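Local atomic coordinates of inositol dehydrogenase (Lactobacillus casei, PDB entry 4MKX), a protein that probably catalyses the NAD-dependent oxidation of scyllo-inositol, as a sugar-alcohol dehydrogenase of the Gfo/Idh/MocA family. Residues Lys30-Asn35 / Ala83-Ser88; Glu70-Met75 / Leu94-Ser99; Met140-Asp145 / Asp199-Arg204; Glu262-Gly267 / Met271-Gln276. All coordinates share one frame; numbering follows the deposited sequence.

Interaction 1 (Lys30-Asn35 / Ala83-Ser88); sequences KIHATN and AVFIVS
His32 on the helix and Phe85 on the strand face each other with their CA atoms 8.2 Å apart, a spacing that leaves the space between the two backbones to side chains alone. The two aromatic residues form a T-shaped (edge-to-face) pair: the rim of the phenyl ring points at one face of the imidazole, the centroids lie 5.3 Å apart and the planes stand at 62°. The touching corner is Phe85 CE2, which sits over the imidazole near its rim and comes within 3.8 Å of His32 ND1. Placing the histidine CG anti to its carbonyl carbon (chi1 -76°) turns the ring off the helix toward the strand. Past the end of the strand, Val87 adds an aliphatic contact: Val87 CG2 lies 4.0 Å from His32 CD2 and meets the ring obliquely.

The imidazole is also held through both nitrogens, ND1 by Glu311 and NE2 by Glu110, and these two bonds should fix the ring rotation that offers a face to Phe85. In this Rossmann domain the contact lays helix 27-38 against the parallel sheet. That helix takes up the end of a glycine-rich GxGxxG-like sequence, probably the nucleotide-binding turn, which the Val87 side chain touches. Strand 83-86 runs between strands 18-23 and 106-109, and Phe108 stacks on Phe85, while helix 304-319 closes over the aromatic cluster.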
loop_
_atom_site.group_PDB
_atom_site.type_symbol
_atom_site.label_atom_id
_atom_site.label_comp_id
_atom_site.label_asym_id
_atom_site.label_seq_id
_atom_site.Cartn_x
_atom_site.Cartn_y
_atom_site.Cartn_z
ATOM N N LYS A 30 25.940 -9.548 -21.363
ATOM C CA LYS A 30 24.997 -9.518 -22.478
ATOM C C LYS A 30 24.024 -8.355 -22.359
ATOM O O LYS A 30 23.637 -7.763 -23.368
ATOM C CB LYS A 30 24.250 -10.854 -22.597
ATOM C CG LYS A 30 25.099 -11.937 -23.261
ATOM C CD LYS A 30 24.404 -13.286 -23.306
ATOM C CE LYS A 30 25.278 -14.284 -24.068
ATOM N NZ LYS A 30 24.601 -15.584 -24.320
ATOM N N ILE A 31 23.632 -8.024 -21.132
ATOM C CA ILE A 31 22.787 -6.856 -20.917
ATOM C C ILE A 31 23.485 -5.574 -21.367
ATOM O O ILE A 31 22.931 -4.801 -22.145
ATOM C CB ILE A 31 22.333 -6.753 -19.446
ATOM C CG1 ILE A 31 21.439 -7.950 -19.097
ATOM C CG2 ILE A 31 21.602 -5.436 -19.192
ATOM C CD1 ILE A 31 21.141 -8.089 -17.621
ATOM N N HIS A 32 24.711 -5.353 -20.898
ATOM C CA HIS A 32 25.466 -4.174 -21.288
ATOM C C HIS A 32 25.691 -4.146 -22.794
ATOM O O HIS A 32 25.569 -3.104 -23.431
ATOM C CB HIS A 32 26.832 -4.145 -20.587
ATOM C CG HIS A 32 26.774 -3.736 -19.144
ATOM N ND1 HIS A 32 26.110 -2.605 -18.711
ATOM C CD2 HIS A 32 27.339 -4.281 -18.041
ATOM C CE1 HIS A 32 26.247 -2.490 -17.403
ATOM N NE2 HIS A 32 26.997 -3.492 -16.970
ATOM N N ALA A 33 26.058 -5.294 -23.352
ATOM C CA ALA A 33 26.372 -5.369 -24.781
ATOM C C ALA A 33 25.151 -5.026 -25.623
ATOM O O ALA A 33 25.244 -4.249 -26.572
ATOM C CB ALA A 33 26.885 -6.751 -25.138
ATOM N N THR A 34 24.013 -5.611 -25.270
ATOM C CA THR A 34 22.769 -5.363 -26.002
ATOM C C THR A 34 22.377 -3.897 -25.898
ATOM O O THR A 34 21.993 -3.274 -26.887
ATOM C CB THR A 34 21.634 -6.238 -25.467
ATOM O OG1 THR A 34 22.015 -7.612 -25.574
ATOM C CG2 THR A 34 20.342 -6.014 -26.249
ATOM N N ASN A 35 22.479 -3.339 -24.697
ATOM C CA ASN A 35 22.129 -1.943 -24.500
ATOM C C ASN A 35 23.011 -1.008 -25.314
ATOM O O ASN A 35 22.520 -0.098 -25.979
ATOM C CB ASN A 35 22.202 -1.575 -23.020
ATOM C CG ASN A 35 21.052 -2.125 -22.215
ATOM O OD1 ASN A 35 20.040 -2.583 -22.761
ATOM N ND2 ASN A 35 21.192 -2.075 -20.903
ATOM N N ALA A 83 37.009 2.927 -25.911
ATOM C CA ALA A 83 36.651 2.610 -24.524
ATOM C C ALA A 83 36.354 1.134 -24.353
ATOM O O ALA A 83 36.038 0.439 -25.324
ATOM C CB ALA A 83 35.447 3.445 -24.096
ATOM N N VAL A 84 36.427 0.653 -23.107
ATOM C CA VAL A 84 36.162 -0.749 -22.831
ATOM C C VAL A 84 35.137 -0.886 -21.711
ATOM O O VAL A 84 35.091 -0.050 -20.819
ATOM C CB VAL A 84 37.440 -1.510 -22.420
ATOM C CG1 VAL A 84 38.479 -1.453 -23.523
ATOM C CG2 VAL A 84 38.017 -0.938 -21.138
ATOM N N PHE A 85 34.328 -1.938 -21.782
ATOM C CA PHE A 85 33.447 -2.317 -20.683
ATOM C C PHE A 85 33.983 -3.621 -20.151
ATOM O O PHE A 85 34.049 -4.615 -20.884
ATOM C CB PHE A 85 32.022 -2.553 -21.184
ATOM C CG PHE A 85 31.082 -1.414 -20.915
ATOM C CD1 PHE A 85 31.308 -0.165 -21.482
ATOM C CD2 PHE A 85 29.966 -1.596 -20.114
ATOM C CE1 PHE A 85 30.446 0.892 -21.242
ATOM C CE2 PHE A 85 29.101 -0.542 -19.857
ATOM C CZ PHE A 85 29.339 0.700 -20.427
ATOM N N ILE A 86 34.376 -3.627 -18.882
ATOM C CA ILE A 86 34.935 -4.819 -18.283
ATOM C C ILE A 86 33.866 -5.524 -17.465
ATOM O O ILE A 86 33.441 -5.032 -16.414
ATOM C CB ILE A 86 36.155 -4.470 -17.434
ATOM C CG1 ILE A 86 37.264 -3.961 -18.355
ATOM C CG2 ILE A 86 36.644 -5.690 -16.644
ATOM C CD1 ILE A 86 38.371 -3.208 -17.635
ATOM N N VAL A 87 33.411 -6.666 -17.973
ATOM C CA VAL A 87 32.355 -7.425 -17.321
ATOM C C VAL A 87 32.798 -8.885 -17.145
ATOM O O VAL A 87 31.990 -9.810 -17.157
ATOM C CB VAL A 87 31.014 -7.313 -18.103
ATOM C CG1 VAL A 87 29.832 -7.531 -17.164
ATOM C CG2 VAL A 87 30.885 -5.948 -18.764
ATOM N N SER A 88 34.108 -9.064 -16.981
ATOM C CA SER A 88 34.726 -10.359 -16.724
ATOM C C SER A 88 34.562 -10.739 -15.257
ATOM O O SER A 88 34.106 -9.922 -14.455
ATOM C CB SER A 88 36.214 -10.264 -17.048
ATOM O OG SER A 88 36.784 -9.110 -16.451
#

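Interaction 2 (Glu70-Met75 / Leu94-Ser99); sequences EDFDDM and LQQIES
One face of the Phe72 ring is covered by the side chain of Gln96, whose CB stands 3.9 Å from the ring centroid and only 20° off the normal, a CH-pi contact. Further along the glutamine, the amide plane is 22° from the phenyl plane and stacks with it, NE2 lying toward the Phe72 CB end. At the ring edge, near its plane, Ser99 OG approaches CE2 of Phe72 to 4.0 Å. The phenyl reaches this place because its CG is anti to the backbone N (chi1 -179°), which swings the ring across to the neighbouring helix. The Gln96 amide is anchored in turn by Ser88, which accounts for its OE1.

Here two helices of the Rossmann domain, 72-78 and 93-102, come into contact, with strand 83-86 between them in the chain. Asp71 is the N-cap of the first: its OD2 accepts from Asp74 N at 2.8 Å, on the anti side of the carboxylate. Beside the ring edge, the same Ser99 hydroxyl donates from OG to Asp73 OD1 over 2.8 Å, reaching it on the anti side and 27° out of the carboxylate plane.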
loop_
_atom_site.group_PDB
_atom_site.type_symbol
_atom_site.label_atom_id
_atom_site.label_comp_id
_atom_site.label_asym_id
_atom_site.label_seq_id
_atom_site.Cartn_x
_atom_site.Cartn_y
_atom_site.Cartn_z
ATOM N N GLU A 70 39.937 -13.439 -28.693
ATOM C CA GLU A 70 40.009 -14.481 -27.676
ATOM C C GLU A 70 40.818 -13.983 -26.484
ATOM O O GLU A 70 40.777 -14.573 -25.403
ATOM C CB GLU A 70 40.656 -15.748 -28.245
ATOM C CG GLU A 70 39.813 -16.507 -29.264
ATOM C CD GLU A 70 39.820 -15.875 -30.646
ATOM O OE1 GLU A 70 40.853 -15.278 -31.037
ATOM O OE2 GLU A 70 38.787 -15.981 -31.347
ATOM N N ASP A 71 41.540 -12.885 -26.685
ATOM C CA ASP A 71 42.445 -12.355 -25.673
ATOM C C ASP A 71 42.197 -10.871 -25.440
ATOM O O ASP A 71 42.130 -10.101 -26.397
ATOM C CB ASP A 71 43.903 -12.568 -26.106
ATOM C CG ASP A 71 44.887 -11.986 -25.122
ATOM O OD1 ASP A 71 45.154 -12.651 -24.103
ATOM O OD2 ASP A 71 45.387 -10.861 -25.347
ATOM N N PHE A 72 42.054 -10.465 -24.176
ATOM C CA PHE A 72 41.754 -9.068 -23.859
ATOM C C PHE A 72 42.826 -8.087 -24.315
ATOM O O PHE A 72 42.517 -7.017 -24.849
ATOM C CB PHE A 72 41.481 -8.886 -22.362
ATOM C CG PHE A 72 41.135 -7.473 -21.977
ATOM C CD1 PHE A 72 39.831 -7.008 -22.105
ATOM C CD2 PHE A 72 42.102 -6.608 -21.485
ATOM C CE1 PHE A 72 39.504 -5.710 -21.758
ATOM C CE2 PHE A 72 41.785 -5.309 -21.140
ATOM C CZ PHE A 72 40.477 -4.858 -21.264
ATOM N N ASP A 73 44.093 -8.435 -24.107
ATOM C CA ASP A 73 45.158 -7.530 -24.503
ATOM C C ASP A 73 45.207 -7.382 -26.014
ATOM O O ASP A 73 45.553 -6.323 -26.516
ATOM C CB ASP A 73 46.508 -8.006 -23.967
ATOM C CG ASP A 73 46.540 -8.040 -22.460
ATOM O OD1 ASP A 73 46.648 -6.953 -21.856
ATOM O OD2 ASP A 73 46.431 -9.142 -21.883
ATOM N N ASP A 74 44.845 -8.447 -26.722
ATOM C CA ASP A 74 44.800 -8.408 -28.176
ATOM C C ASP A 74 43.739 -7.399 -28.602
ATOM O O ASP A 74 43.969 -6.588 -29.491
ATOM C CB ASP A 74 44.480 -9.792 -28.736
ATOM C CG ASP A 74 44.600 -9.855 -30.247
ATOM O OD1 ASP A 74 45.184 -8.920 -30.839
ATOM O OD2 ASP A 74 44.110 -10.840 -30.840
ATOM N N MET A 75 42.590 -7.415 -27.928
ATOM C CA MET A 75 41.526 -6.468 -28.267
ATOM C C MET A 75 41.942 -5.021 -28.035
ATOM O O MET A 75 41.751 -4.159 -28.894
ATOM C CB MET A 75 40.246 -6.747 -27.473
ATOM C CG MET A 75 39.146 -5.721 -27.763
ATOM S SD MET A 75 37.575 -6.053 -26.931
ATOM C CE MET A 75 38.029 -5.813 -25.220
ATOM N N LEU A 94 41.214 -5.944 -12.190
ATOM C CA LEU A 94 42.379 -5.079 -12.023
ATOM C C LEU A 94 43.359 -5.149 -13.190
ATOM O O LEU A 94 43.803 -4.113 -13.677
ATOM C CB LEU A 94 43.111 -5.393 -10.713
ATOM C CG LEU A 94 42.264 -5.168 -9.458
ATOM C CD1 LEU A 94 43.058 -5.555 -8.229
ATOM C CD2 LEU A 94 41.858 -3.721 -9.366
ATOM N N GLN A 95 43.677 -6.353 -13.653
ATOM C CA GLN A 95 44.671 -6.486 -14.722
ATOM C C GLN A 95 44.124 -5.949 -16.043
ATOM O O GLN A 95 44.871 -5.370 -16.845
ATOM C CB GLN A 95 45.169 -7.930 -14.861
ATOM C CG GLN A 95 44.151 -8.933 -15.391
ATOM C CD GLN A 95 44.794 -10.255 -15.788
ATOM O OE1 GLN A 95 45.882 -10.595 -15.323
ATOM N NE2 GLN A 95 44.123 -11.005 -16.656
ATOM N N GLN A 96 42.816 -6.101 -16.252
ATOM C CA GLN A 96 42.191 -5.594 -17.474
ATOM C C GLN A 96 42.017 -4.073 -17.441
ATOM O O GLN A 96 42.207 -3.398 -18.462
ATOM C CB GLN A 96 40.882 -6.337 -17.766
ATOM C CG GLN A 96 41.104 -7.811 -18.126
ATOM C CD GLN A 96 39.829 -8.612 -18.223
ATOM O OE1 GLN A 96 38.758 -8.147 -17.831
ATOM N NE2 GLN A 96 39.935 -9.831 -18.740
ATOM N N ILE A 97 41.673 -3.533 -16.275
ATOM C CA ILE A 97 41.654 -2.086 -16.071
ATOM C C ILE A 97 43.027 -1.461 -16.402
ATOM O O ILE A 97 43.109 -0.492 -17.152
ATOM C CB ILE A 97 41.251 -1.723 -14.628
ATOM C CG1 ILE A 97 39.761 -1.969 -14.402
ATOM C CG2 ILE A 97 41.533 -0.264 -14.340
ATOM C CD1 ILE A 97 39.403 -1.949 -12.911
ATOM N N GLU A 98 44.095 -2.008 -15.828
ATOM C CA GLU A 98 45.439 -1.482 -16.065
ATOM C C GLU A 98 45.837 -1.532 -17.534
ATOM O O GLU A 98 46.356 -0.557 -18.079
ATOM C CB GLU A 98 46.469 -2.220 -15.201
ATOM C CG GLU A 98 46.365 -1.875 -13.718
ATOM C CD GLU A 98 47.392 -2.594 -12.874
ATOM O OE1 GLU A 98 48.374 -3.120 -13.439
ATOM O OE2 GLU A 98 47.217 -2.631 -11.643
ATOM N N SER A 99 45.597 -2.674 -18.169
ATOM C CA SER A 99 45.932 -2.839 -19.575
ATOM C C SER A 99 45.173 -1.866 -20.465
ATOM O O SER A 99 45.743 -1.281 -21.392
ATOM C CB SER A 99 45.632 -4.261 -20.018
ATOM O OG SER A 99 45.637 -4.343 -21.428
#

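Interaction 3 (Met140-Asp145 / Asp199-Arg204); sequences MRRFDD and DIDVIR
Arg141 and Arg142 send their guanidinium groups to Asp199 and Asp201 along similar paths: each has CG anti to its carbonyl carbon (chi1 near -60°) and a chain extended from CG to NE. The aspartates differ, Asp201 holding its CG anti to the backbone N (chi1 -174°) and Asp199 holding it anti to the carbonyl carbon, so the two carboxylates leave the helix in different directions and are met differently.

The two salt bridges that follow are unlike in geometry. Arg142 grips Asp201 side-on, with one nitrogen for each oxygen and the two planes nearly coplanar. Its NE donates to Asp201 OD2 at 2.9 Å in an almost straight bond that uses the syn lone pair, while NH2 reaches Asp201 OD1 at 2.8 Å from the syn side. Arg141 makes a single bond instead: NH1 meets Asp199 OD1 at 2.8 Å from above the carboxylate plane, with the two flat groups turned 71° apart.

The two bridges fasten the 3-10 turn 140-143, which follows strand 135-137 of the parallel sheet, onto helix 197-207 of the C-terminal domain. Between them Val202 presents CG2 to Arg141 CD at 4.1 Å, an aliphatic contact that packs against the arginine chain. The buried carboxylate of Asp199 is shared with Ser167 and Ser169, and Ser169 also receives NH2 of Arg141, so this aspartate is satisfied by hydroxyls as well as by charge. Arg204, on the same helix as the two aspartates, brings its NH1 to 4.7 Å from NH2 of Arg142, and its charge is answered by Glu210 and Asp330. At the far end of the turn, Asp144 N-caps helix 145-155.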
loop_
_atom_site.group_PDB
_atom_site.type_symbol
_atom_site.label_atom_id
_atom_site.label_comp_id
_atom_site.label_asym_id
_atom_site.label_seq_id
_atom_site.Cartn_x
_atom_site.Cartn_y
_atom_site.Cartn_z
ATOM N N MET A 140 25.375 0.754 -10.057
ATOM C CA MET A 140 24.238 1.250 -10.823
ATOM C C MET A 140 23.122 1.845 -9.970
ATOM O O MET A 140 22.312 2.615 -10.481
ATOM C CB MET A 140 23.682 0.173 -11.765
ATOM C CG MET A 140 22.817 -0.902 -11.116
ATOM S SD MET A 140 23.757 -2.005 -10.046
ATOM C CE MET A 140 22.509 -3.192 -9.593
ATOM N N ARG A 141 23.079 1.531 -8.682
ATOM C CA ARG A 141 22.009 2.084 -7.852
ATOM C C ARG A 141 22.104 3.603 -7.774
ATOM O O ARG A 141 21.101 4.286 -7.612
ATOM C CB ARG A 141 22.025 1.469 -6.458
ATOM C CG ARG A 141 21.755 -0.021 -6.478
ATOM C CD ARG A 141 21.496 -0.505 -5.079
ATOM N NE ARG A 141 21.554 -1.956 -5.016
ATOM C CZ ARG A 141 21.490 -2.644 -3.881
ATOM N NH1 ARG A 141 21.352 -2.003 -2.731
ATOM N NH2 ARG A 141 21.582 -3.970 -3.909
ATOM N N ARG A 142 23.305 4.143 -7.962
ATOM C CA ARG A 142 23.445 5.590 -8.006
ATOM C C ARG A 142 22.719 6.214 -9.191
ATOM O O ARG A 142 22.490 7.423 -9.201
ATOM C CB ARG A 142 24.918 5.997 -8.044
ATOM C CG ARG A 142 25.696 5.560 -6.815
ATOM C CD ARG A 142 26.987 6.322 -6.772
ATOM N NE ARG A 142 27.899 5.835 -5.751
ATOM C CZ ARG A 142 28.917 6.551 -5.298
ATOM N NH1 ARG A 142 29.116 7.765 -5.788
ATOM N NH2 ARG A 142 29.719 6.064 -4.360
ATOM N N PHE A 143 22.359 5.402 -10.187
ATOM C CA PHE A 143 21.637 5.912 -11.355
ATOM C C PHE A 143 20.172 5.528 -11.392
ATOM O O PHE A 143 19.450 5.903 -12.310
ATOM C CB PHE A 143 22.328 5.444 -12.636
ATOM C CG PHE A 143 23.684 6.038 -12.809
ATOM C CD1 PHE A 143 24.791 5.429 -12.248
ATOM C CD2 PHE A 143 23.842 7.229 -13.501
ATOM C CE1 PHE A 143 26.047 5.986 -12.393
ATOM C CE2 PHE A 143 25.095 7.790 -13.643
ATOM C CZ PHE A 143 26.190 7.166 -13.086
ATOM N N ASP A 144 19.724 4.808 -10.375
ATOM C CA ASP A 144 18.341 4.360 -10.324
ATOM C C ASP A 144 17.437 5.522 -9.929
ATOM O O ASP A 144 17.771 6.271 -9.008
ATOM C CB ASP A 144 18.218 3.243 -9.281
ATOM C CG ASP A 144 16.797 2.802 -9.075
ATOM O OD1 ASP A 144 16.236 2.122 -9.962
ATOM O OD2 ASP A 144 16.221 3.118 -8.017
ATOM N N ASP A 145 16.305 5.667 -10.625
ATOM C CA ASP A 145 15.415 6.797 -10.397
ATOM C C ASP A 145 14.940 6.895 -8.954
ATOM O O ASP A 145 14.884 7.989 -8.408
ATOM C CB ASP A 145 14.216 6.759 -11.344
ATOM C CG ASP A 145 14.564 7.204 -12.755
ATOM O OD1 ASP A 145 15.595 7.891 -12.950
ATOM O OD2 ASP A 145 13.773 6.883 -13.666
ATOM N N ASP A 199 25.174 -2.324 -1.348
ATOM C CA ASP A 199 24.634 -1.750 -0.124
ATOM C C ASP A 199 25.679 -0.913 0.610
ATOM O O ASP A 199 25.377 0.169 1.109
ATOM C CB ASP A 199 24.101 -2.857 0.786
ATOM C CG ASP A 199 22.904 -3.567 0.192
ATOM O OD1 ASP A 199 21.919 -2.885 -0.161
ATOM O OD2 ASP A 199 22.948 -4.807 0.073
ATOM N N ILE A 200 26.909 -1.414 0.658
ATOM C CA ILE A 200 28.008 -0.649 1.231
ATOM C C ILE A 200 28.168 0.672 0.488
ATOM O O ILE A 200 28.248 1.736 1.102
ATOM C CB ILE A 200 29.308 -1.466 1.228
ATOM C CG1 ILE A 200 29.209 -2.592 2.267
ATOM C CG2 ILE A 200 30.507 -0.580 1.557
ATOM C CD1 ILE A 200 30.178 -3.718 2.018
ATOM N N ASP A 201 28.167 0.623 -0.840
ATOM C CA ASP A 201 28.272 1.853 -1.598
ATOM C C ASP A 201 27.118 2.825 -1.349
ATOM O O ASP A 201 27.318 4.039 -1.236
ATOM C CB ASP A 201 28.386 1.540 -3.082
ATOM C CG ASP A 201 28.641 2.776 -3.897
ATOM O OD1 ASP A 201 29.761 3.340 -3.781
ATOM O OD2 ASP A 201 27.717 3.202 -4.631
ATOM N N VAL A 202 25.898 2.297 -1.252
ATOM C CA VAL A 202 24.748 3.129 -0.949
ATOM C C VAL A 202 24.904 3.853 0.392
ATOM O O VAL A 202 24.600 5.036 0.499
ATOM C CB VAL A 202 23.428 2.293 -0.972
ATOM C CG1 VAL A 202 22.395 2.854 -0.029
ATOM C CG2 VAL A 202 22.888 2.205 -2.388
ATOM N N ILE A 203 25.402 3.144 1.392
ATOM C CA ILE A 203 25.617 3.732 2.707
ATOM C C ILE A 203 26.624 4.889 2.630
ATOM O O ILE A 203 26.353 6.007 3.109
ATOM C CB ILE A 203 26.039 2.649 3.699
ATOM C CG1 ILE A 203 24.823 1.776 4.020
ATOM C CG2 ILE A 203 26.580 3.260 4.988
ATOM C CD1 ILE A 203 25.172 0.403 4.539
ATOM N N ARG A 204 27.747 4.647 1.959
ATOM C CA ARG A 204 28.769 5.677 1.808
ATOM C C ARG A 204 28.259 6.852 0.989
ATOM O O ARG A 204 28.513 8.008 1.324
ATOM C CB ARG A 204 30.041 5.090 1.181
ATOM C CG ARG A 204 30.712 3.992 2.024
ATOM C CD ARG A 204 31.996 3.472 1.378
ATOM N NE ARG A 204 32.993 4.534 1.272
ATOM C CZ ARG A 204 33.314 5.145 0.135
ATOM N NH1 ARG A 204 32.726 4.796 -1.007
ATOM N NH2 ARG A 204 34.219 6.110 0.142
#

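Interaction 4 (Glu262-Gly267 / Met271-Gln276); sequences ETEIIG and MLRIAQ
A beta hairpin at the margin of the C-terminal domain's mixed sheet pairs strands 260-267 and 271-274; the axes of 262-267 and 271-274 run antiparallel at 171° and approach to 4.6 Å. Thr263 with Ile274 and Ile265 with Leu272 are the hydrogen-bonded pairs. Thr263 N donates to Ile274 O at 3.1 Å, and Ile265 N to Leu272 O at 2.8 Å, each answered by a return bond. The non-hydrogen-bonded pairs are Glu264 with Arg273 and Ile266 with Met271.

On the face of those latter residues, Glu264 and Arg273 run side by side. The arginine grips a single oxygen with two nitrogens: NE reaches Glu264 OE1 at 2.8 Å on its anti lone pair, and NH2 meets the same atom at 2.8 Å nearly along its C-O axis. Arg273 NH1 donates to Gln276 OE1 at 2.9 Å, an in-plane bond that helps fix the guanidinium's rotation from another edge. In the third subunit, Tyr168 is hydrogen-bonded to Glu264 OE2 and Glu262 forms a salt bridge with Arg273. Met271, its chain extended, brings CE to 3.4 Å from Glu264 OE1 and lies alongside Ile266.

The opposite face is apolar, with Ile265 CD1 against Leu272 CD1 at 3.8 Å. It packs on helices 145-155 and 197-207, while strand 162-172 flanks strand 260-267 and its Arg166 joins Glu262 and Glu264. Strand 271-274 pairs with a strand of the second subunit, continuing the sheet across the interface.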
loop_
_atom_site.group_PDB
_atom_site.type_symbol
_atom_site.label_atom_id
_atom_site.label_comp_id
_atom_site.label_asym_id
_atom_site.label_seq_id
_atom_site.Cartn_x
_atom_site.Cartn_y
_atom_site.Cartn_z
ATOM N N GLU A 262 15.996 -3.360 -0.862
ATOM C CA GLU A 262 15.246 -2.358 -0.126
ATOM C C GLU A 262 16.258 -1.566 0.682
ATOM O O GLU A 262 17.198 -2.138 1.229
ATOM C CB GLU A 262 14.253 -3.033 0.831
ATOM C CG GLU A 262 13.474 -2.053 1.733
ATOM C CD GLU A 262 12.767 -2.728 2.873
ATOM O OE1 GLU A 262 12.957 -3.954 3.063
ATOM O OE2 GLU A 262 12.020 -2.036 3.612
ATOM N N THR A 263 16.092 -0.246 0.721
ATOM C CA THR A 263 16.959 0.592 1.544
ATOM C C THR A 263 16.111 1.551 2.345
ATOM O O THR A 263 15.291 2.285 1.796
ATOM C CB THR A 263 17.947 1.374 0.675
ATOM O OG1 THR A 263 18.747 0.437 -0.052
ATOM C CG2 THR A 263 18.880 2.207 1.542
ATOM N N GLU A 264 16.332 1.551 3.656
ATOM C CA GLU A 264 15.600 2.395 4.580
ATOM C C GLU A 264 16.574 3.399 5.173
ATOM O O GLU A 264 17.679 3.032 5.581
ATOM C CB GLU A 264 15.052 1.514 5.700
ATOM C CG GLU A 264 14.569 2.231 6.916
ATOM C CD GLU A 264 14.207 1.244 7.991
ATOM O OE1 GLU A 264 13.112 0.650 7.888
ATOM O OE2 GLU A 264 15.024 1.019 8.909
ATOM N N ILE A 265 16.167 4.664 5.212
ATOM C CA ILE A 265 16.999 5.705 5.807
ATOM C C ILE A 265 16.188 6.383 6.911
ATOM O O ILE A 265 15.110 6.923 6.657
ATOM C CB ILE A 265 17.414 6.747 4.743
ATOM C CG1 ILE A 265 18.080 6.060 3.544
ATOM C CG2 ILE A 265 18.389 7.753 5.348
ATOM C CD1 ILE A 265 18.333 6.990 2.396
ATOM N N ILE A 266 16.696 6.329 8.138
ATOM C CA ILE A 266 16.066 7.010 9.262
ATOM C C ILE A 266 16.870 8.263 9.578
ATOM O O ILE A 266 18.087 8.196 9.757
ATOM C CB ILE A 266 16.045 6.122 10.501
ATOM C CG1 ILE A 266 15.306 4.816 10.185
ATOM C CG2 ILE A 266 15.337 6.846 11.634
ATOM C CD1 ILE A 266 15.167 3.881 11.372
ATOM N N GLY A 267 16.198 9.406 9.595
ATOM C CA GLY A 267 16.868 10.667 9.869
ATOM C C GLY A 267 16.289 11.307 11.122
ATOM O O GLY A 267 15.385 10.760 11.761
ATOM N N MET A 271 11.856 9.698 7.783
ATOM C CA MET A 271 12.293 8.362 7.453
ATOM C C MET A 271 11.839 8.125 6.022
ATOM O O MET A 271 10.833 8.689 5.587
ATOM C CB MET A 271 11.580 7.402 8.400
ATOM C CG MET A 271 11.947 5.968 8.284
ATOM S SD MET A 271 11.201 5.112 9.699
ATOM C CE MET A 271 11.624 3.445 9.180
ATOM N N LEU A 272 12.605 7.353 5.261
ATOM C CA LEU A 272 12.092 6.937 3.969
ATOM C C LEU A 272 12.538 5.526 3.665
ATOM O O LEU A 272 13.525 5.038 4.228
ATOM C CB LEU A 272 12.493 7.915 2.867
ATOM C CG LEU A 272 13.968 8.179 2.675
ATOM C CD1 LEU A 272 14.547 7.132 1.733
ATOM C CD2 LEU A 272 14.227 9.587 2.104
ATOM N N ARG A 273 11.773 4.859 2.803
ATOM C CA ARG A 273 12.138 3.542 2.328
ATOM C C ARG A 273 12.102 3.538 0.818
ATOM O O ARG A 273 11.200 4.087 0.200
ATOM C CB ARG A 273 11.189 2.474 2.894
ATOM C CG ARG A 273 11.379 2.266 4.377
ATOM C CD ARG A 273 10.413 1.242 4.932
ATOM N NE ARG A 273 10.769 0.919 6.308
ATOM C CZ ARG A 273 9.952 0.345 7.181
ATOM N NH1 ARG A 273 8.713 0.051 6.827
ATOM N NH2 ARG A 273 10.374 0.086 8.413
ATOM N N ILE A 274 13.118 2.933 0.235
ATOM C CA ILE A 274 13.181 2.736 -1.196
ATOM C C ILE A 274 12.847 1.271 -1.430
ATOM O O ILE A 274 13.568 0.388 -0.976
ATOM C CB ILE A 274 14.583 3.053 -1.705
ATOM C CG1 ILE A 274 14.943 4.485 -1.299
ATOM C CG2 ILE A 274 14.657 2.850 -3.209
ATOM C CD1 ILE A 274 16.419 4.700 -1.086
ATOM N N ALA A 275 11.715 1.036 -2.100
ATOM C CA ALA A 275 11.196 -0.303 -2.394
ATOM C C ALA A 275 10.998 -1.150 -1.146
ATOM O O ALA A 275 11.491 -2.273 -1.058
ATOM C CB ALA A 275 12.063 -1.026 -3.420
ATOM N N GLN A 276 10.259 -0.582 -0.201
ATOM C CA GLN A 276 9.748 -1.294 0.965
ATOM C C GLN A 276 9.281 -2.689 0.569
ATOM O O GLN A 276 9.585 -3.680 1.252
ATOM C CB GLN A 276 8.590 -0.470 1.519
ATOM C CG GLN A 276 7.877 -1.048 2.692
ATOM C CD GLN A 276 6.985 -0.026 3.339
ATOM O OE1 GLN A 276 7.327 0.514 4.379
ATOM N NE2 GLN A 276 5.830 0.243 2.732
#

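How the interactions relate
Along the chain, interactions 1 and 2 interleave in the nucleotide-binding Rossmann domain, followed in series by interactions 3 and 4. The first two have centres about 14 Å apart and touch through Ser88 and Gln96, since strand 83-86 and helix 93-102 are consecutive elements; they pack around the parallel sheet. Interaction 3 lies about 20 Å from interaction 1, centre to centre, and joins the turn after strand 135-137 to helix 197-207. The centre of interaction 4 is about 13 Å from that of interaction 3, and the two touch through Val202 and Thr263. Interactions 2 and 4 lie about 40 Å apart between centres, so the series runs from nucleotide-binding fold through the domain junction to the subunit interface.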